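Local coordinates for extracellular solute-binding protein, family 1 (Trichodesmium erythraeum IMS101, PDB 6G7N), which binds iron(III) and probably delivers it to an ABC transporter as the solute-binding component of an iron-uptake system, at residues F96-R101 with Y254-E259. Residues are numbered along the deposited sequence; the frame is centred on the assembly and turned at random.
Sequences FGFSKR and YLVSPE. With DAL (D-alanine), chain C.
The ring of Phe98 meets Leu255 and Val256 where helix 245-255 gives way to helix 258-266, and these three buried side chains make the whole contact. Leu255 covers one ring face: its CD1 methyl stands 4.0 Å from the centroid of the Phe98 ring and 7° off the normal, a CH-pi contact almost straight over the centre. On the same side of the ring, Leu255 CB sits above its CD1-CE1 border, 3.6 Å from Phe98 CD1. Val256 instead meets the ring edge-on, its CG1 3.8 Å from Phe98 CE1. Phe98 CG lies beside the backbone N and anti to the carbonyl carbon (chi1 -62°), a setting that brings the CD1-CE1 side of the ring up to Leu255 CB and Val256 CG1. With an alanine here, Leu255 CD1 would probably lose the ring face it rests on, and a gap would be likely to open beside Val256 CG1. Gln261 NE2 ties the two segments together from outside, bonding to the carbonyl oxygens of both Phe98 and Leu255. At the turn between the helices, Tyr254 O accepts both Ser257 N and Ser257 OG, the latter at 2.8 Å, while Ser257 occupies the N-cap position of helix 258-266. A classic beta bulge, in which Phe98 and Ser99 pair jointly with Ser234, kinks strand 96-108 ahead of the ligand pocket. There Arg101 NH1 donates a nearly straight bond (163°) to O of D-alanine, 2.9 Å away, and also forms a salt bridge with Glu270. The contact thus packs a helix junction against the bulged strand that carries a pocket arginine, in the periplasmic-binding-protein fold of an iron(III)-binding protein whose metal is held by Tyr141, Tyr197 and Tyr198.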
ATOM      1  N   PHE A  96      11.658   0.902   5.037  1.00  8.96           N
ATOM      2  CA  PHE A  96      11.653  -0.483   4.544  1.00  9.14           C
ATOM      3  C   PHE A  96      10.228  -0.991   4.512  1.00  9.08           C
ATOM      4  O   PHE A  96       9.467  -0.767   5.448  1.00 10.04           O
ATOM      5  CB  PHE A  96      12.469  -1.376   5.515  1.00  9.95           C
ATOM      6  CG  PHE A  96      13.893  -0.917   5.707  1.00  9.86           C
ATOM      7  CD1 PHE A  96      14.189   0.076   6.652  1.00 10.77           C
ATOM      8  CD2 PHE A  96      14.928  -1.382   4.902  1.00 10.16           C
ATOM      9  CE1 PHE A  96      15.474   0.564   6.795  1.00 11.50           C
ATOM     10  CE2 PHE A  96      16.215  -0.870   5.044  1.00 10.80           C
ATOM     11  CZ  PHE A  96      16.470   0.093   5.981  1.00 11.59           C
ATOM     12  N   GLY A  97       9.893  -1.756   3.469  1.00  8.99           N
ATOM     13  CA  GLY A  97       8.622  -2.458   3.446  1.00  9.51           C
ATOM     14  C   GLY A  97       8.640  -3.767   4.215  1.00  8.72           C
ATOM     15  O   GLY A  97       9.588  -4.515   4.118  1.00  9.99           O
ATOM     16  N   PHE A  98       7.526  -4.016   4.917  1.00  9.12           N
ATOM     17  CA  PHE A  98       7.347  -5.245   5.682  1.00  9.62           C
ATOM     18  C   PHE A  98       6.147  -6.073   5.254  1.00  9.68           C
ATOM     19  O   PHE A  98       6.128  -7.274   5.514  1.00 10.87           O
ATOM     20  CB  PHE A  98       7.316  -4.970   7.179  1.00 10.75           C
ATOM     21  CG  PHE A  98       8.617  -4.373   7.672  1.00  9.82           C
ATOM     22  CD1 PHE A  98       9.733  -5.163   7.865  1.00  9.95           C
ATOM     23  CD2 PHE A  98       8.746  -3.020   7.897  1.00 11.37           C
ATOM     24  CE1 PHE A  98      10.937  -4.609   8.261  1.00 10.59           C
ATOM     25  CE2 PHE A  98       9.958  -2.455   8.266  1.00 11.96           C
ATOM     26  CZ  PHE A  98      11.048  -3.252   8.464  1.00 11.61           C
ATOM     27  N   SER A  99       5.160  -5.473   4.573  1.00  9.42           N
ATOM     28  CA  SER A  99       4.137  -6.240   3.842  1.00  9.55           C
ATOM     29  C   SER A  99       3.840  -5.477   2.559  1.00  9.43           C
ATOM     30  O   SER A  99       4.176  -4.297   2.441  1.00  9.80           O
ATOM     31  CB  SER A  99       2.886  -6.570   4.666  1.00 11.05           C
ATOM     32  OG  SER A  99       2.145  -5.426   4.979  1.00 11.83           O
ATOM     33  N   LYS A 100       3.202  -6.166   1.624  1.00  9.71           N
ATOM     34  CA  LYS A 100       2.989  -5.675   0.280  1.00 10.42           C
ATOM     35  C   LYS A 100       1.521  -5.775  -0.102  1.00  9.84           C
ATOM     36  O   LYS A 100       0.843  -6.760   0.193  1.00 10.47           O
ATOM     37  CB  LYS A 100       3.846  -6.564  -0.702  1.00 14.43           C
ATOM     38  CG  LYS A 100       3.714  -6.401  -2.173  1.00 14.84           C
ATOM     39  CD  LYS A 100       4.735  -7.341  -2.797  1.00 14.57           C
ATOM     40  CE  LYS A 100       4.497  -8.849  -2.732  1.00 14.60           C
ATOM     41  NZ  LYS A 100       5.440  -9.557  -3.635  1.00 14.27           N
ATOM     42  N   ARG A 101       1.057  -4.749  -0.816  1.00  9.67           N
ATOM     43  CA  ARG A 101      -0.289  -4.693  -1.392  1.00  9.46           C
ATOM     44  C   ARG A 101      -0.156  -4.427  -2.883  1.00  9.51           C
ATOM     45  O   ARG A 101       0.828  -3.902  -3.351  1.00 10.72           O
ATOM     46  CB  ARG A 101      -1.166  -3.649  -0.690  1.00 10.35           C
ATOM     47  CG  ARG A 101      -0.632  -2.201  -0.712  1.00 10.34           C
ATOM     48  CD  ARG A 101       0.230  -1.807   0.482  1.00 10.26           C
ATOM     49  NE  ARG A 101      -0.419  -1.936   1.773  1.00 10.33           N
ATOM     50  CZ  ARG A 101      -1.406  -1.145   2.223  1.00 10.50           C
ATOM     51  NH1 ARG A 101      -1.981  -1.423   3.371  1.00 11.40           N
ATOM     52  NH2 ARG A 101      -1.839  -0.103   1.521  1.00 11.19           N
ATOM     53  N   TYR A 254      13.484  -8.247  13.387  1.00 10.62           N
ATOM     54  CA  TYR A 254      12.509  -9.253  13.775  1.00 10.92           C
ATOM     55  C   TYR A 254      11.344  -9.326  12.788  1.00 10.62           C
ATOM     56  O   TYR A 254      10.857 -10.416  12.467  1.00 10.81           O
ATOM     57  CB  TYR A 254      12.031  -8.960  15.205  1.00 11.59           C
ATOM     58  CG  TYR A 254      10.802  -9.745  15.550  1.00 12.78           C
ATOM     59  CD1 TYR A 254      10.841 -11.113  15.785  1.00 15.66           C
ATOM     60  CD2 TYR A 254       9.544  -9.125  15.533  1.00 14.48           C
ATOM     61  CE1 TYR A 254       9.663 -11.824  16.024  1.00 18.12           C
ATOM     62  CE2 TYR A 254       8.398  -9.822  15.754  1.00 17.25           C
ATOM     63  CZ  TYR A 254       8.448 -11.162  15.988  1.00 17.38           C
ATOM     64  OH  TYR A 254       7.263 -11.860  16.140  1.00 22.37           O
ATOM     65  N   LEU A 255      10.912  -8.173  12.269  1.00 10.40           N
ATOM     66  CA  LEU A 255       9.777  -8.147  11.351  1.00 10.55           C
ATOM     67  C   LEU A 255       9.985  -8.911  10.056  1.00  9.91           C
ATOM     68  O   LEU A 255       8.985  -9.267   9.412  1.00 10.96           O
ATOM     69  CB  LEU A 255       9.349  -6.719  11.040  1.00 11.04           C
ATOM     70  CG  LEU A 255       8.701  -5.936  12.190  1.00 12.82           C
ATOM     71  CD1 LEU A 255       8.425  -4.518  11.706  1.00 14.61           C
ATOM     72  CD2 LEU A 255       7.432  -6.583  12.670  1.00 15.21           C
ATOM     73  N   VAL A 256      11.238  -9.158   9.649  1.00  9.82           N
ATOM     74  CA  VAL A 256      11.477  -9.943   8.439  1.00 10.48           C
ATOM     75  C   VAL A 256      11.600 -11.434   8.705  1.00 10.71           C
ATOM     76  O   VAL A 256      11.756 -12.207   7.758  1.00 12.28           O
ATOM     77  CB  VAL A 256      12.641  -9.426   7.579  1.00 11.27           C
ATOM     78  CG1 VAL A 256      12.422  -7.961   7.221  1.00 13.61           C
ATOM     79  CG2 VAL A 256      13.995  -9.620   8.235  1.00 12.66           C
ATOM     80  N   SER A 257      11.539 -11.854   9.971  1.00 10.90           N
ATOM     81  CA  SER A 257      11.555 -13.278  10.262  1.00 12.15           C
ATOM     82  C   SER A 257      10.309 -13.957   9.663  1.00 11.92           C
ATOM     83  O   SER A 257       9.255 -13.332   9.536  1.00 12.09           O
ATOM     84  CB  SER A 257      11.640 -13.532  11.767  1.00 12.96           C
ATOM     85  OG  SER A 257      10.445 -13.146  12.444  1.00 13.58           O
ATOM     86  N   PRO A 258      10.381 -15.265   9.361  1.00 13.26           N
ATOM     87  CA  PRO A 258       9.195 -15.901   8.771  1.00 14.90           C
ATOM     88  C   PRO A 258       7.950 -15.821   9.640  1.00 13.84           C
ATOM     89  O   PRO A 258       6.860 -15.591   9.132  1.00 15.38           O
ATOM     90  CB  PRO A 258       9.661 -17.325   8.517  1.00 17.23           C
ATOM     91  CG  PRO A 258      11.134 -17.145   8.252  1.00 18.92           C
ATOM     92  CD  PRO A 258      11.571 -16.119   9.255  1.00 15.50           C
ATOM     93  N   GLU A 259       8.147 -16.021  10.936  1.00 14.35           N
ATOM     94  CA  GLU A 259       6.964 -15.977  11.819  1.00 15.45           C
ATOM     95  C   GLU A 259       6.294 -14.567  11.883  1.00 13.77           C
ATOM     96  O   GLU A 259       5.065 -14.421  11.835  1.00 15.80           O
ATOM     97  CB  GLU A 259       7.380 -16.490  13.204  1.00 19.66           C
TER
HETATM   98  N   DAL C 401      -6.118   1.669   5.142  0.80 20.99           N
HETATM   99  CA  DAL C 401      -5.595   0.809   6.256  0.80 22.85           C
HETATM  100  CB  DAL C 401      -5.133   1.671   7.421  0.80 27.91           C
HETATM  101  C   DAL C 401      -4.528  -0.139   5.818  0.80 18.87           C
HETATM  102  O   DAL C 401      -4.316  -0.200   4.590  0.80 16.87           O
HETATM  103  OXT DAL C 401      -3.924  -0.805   6.702  0.80 21.78           O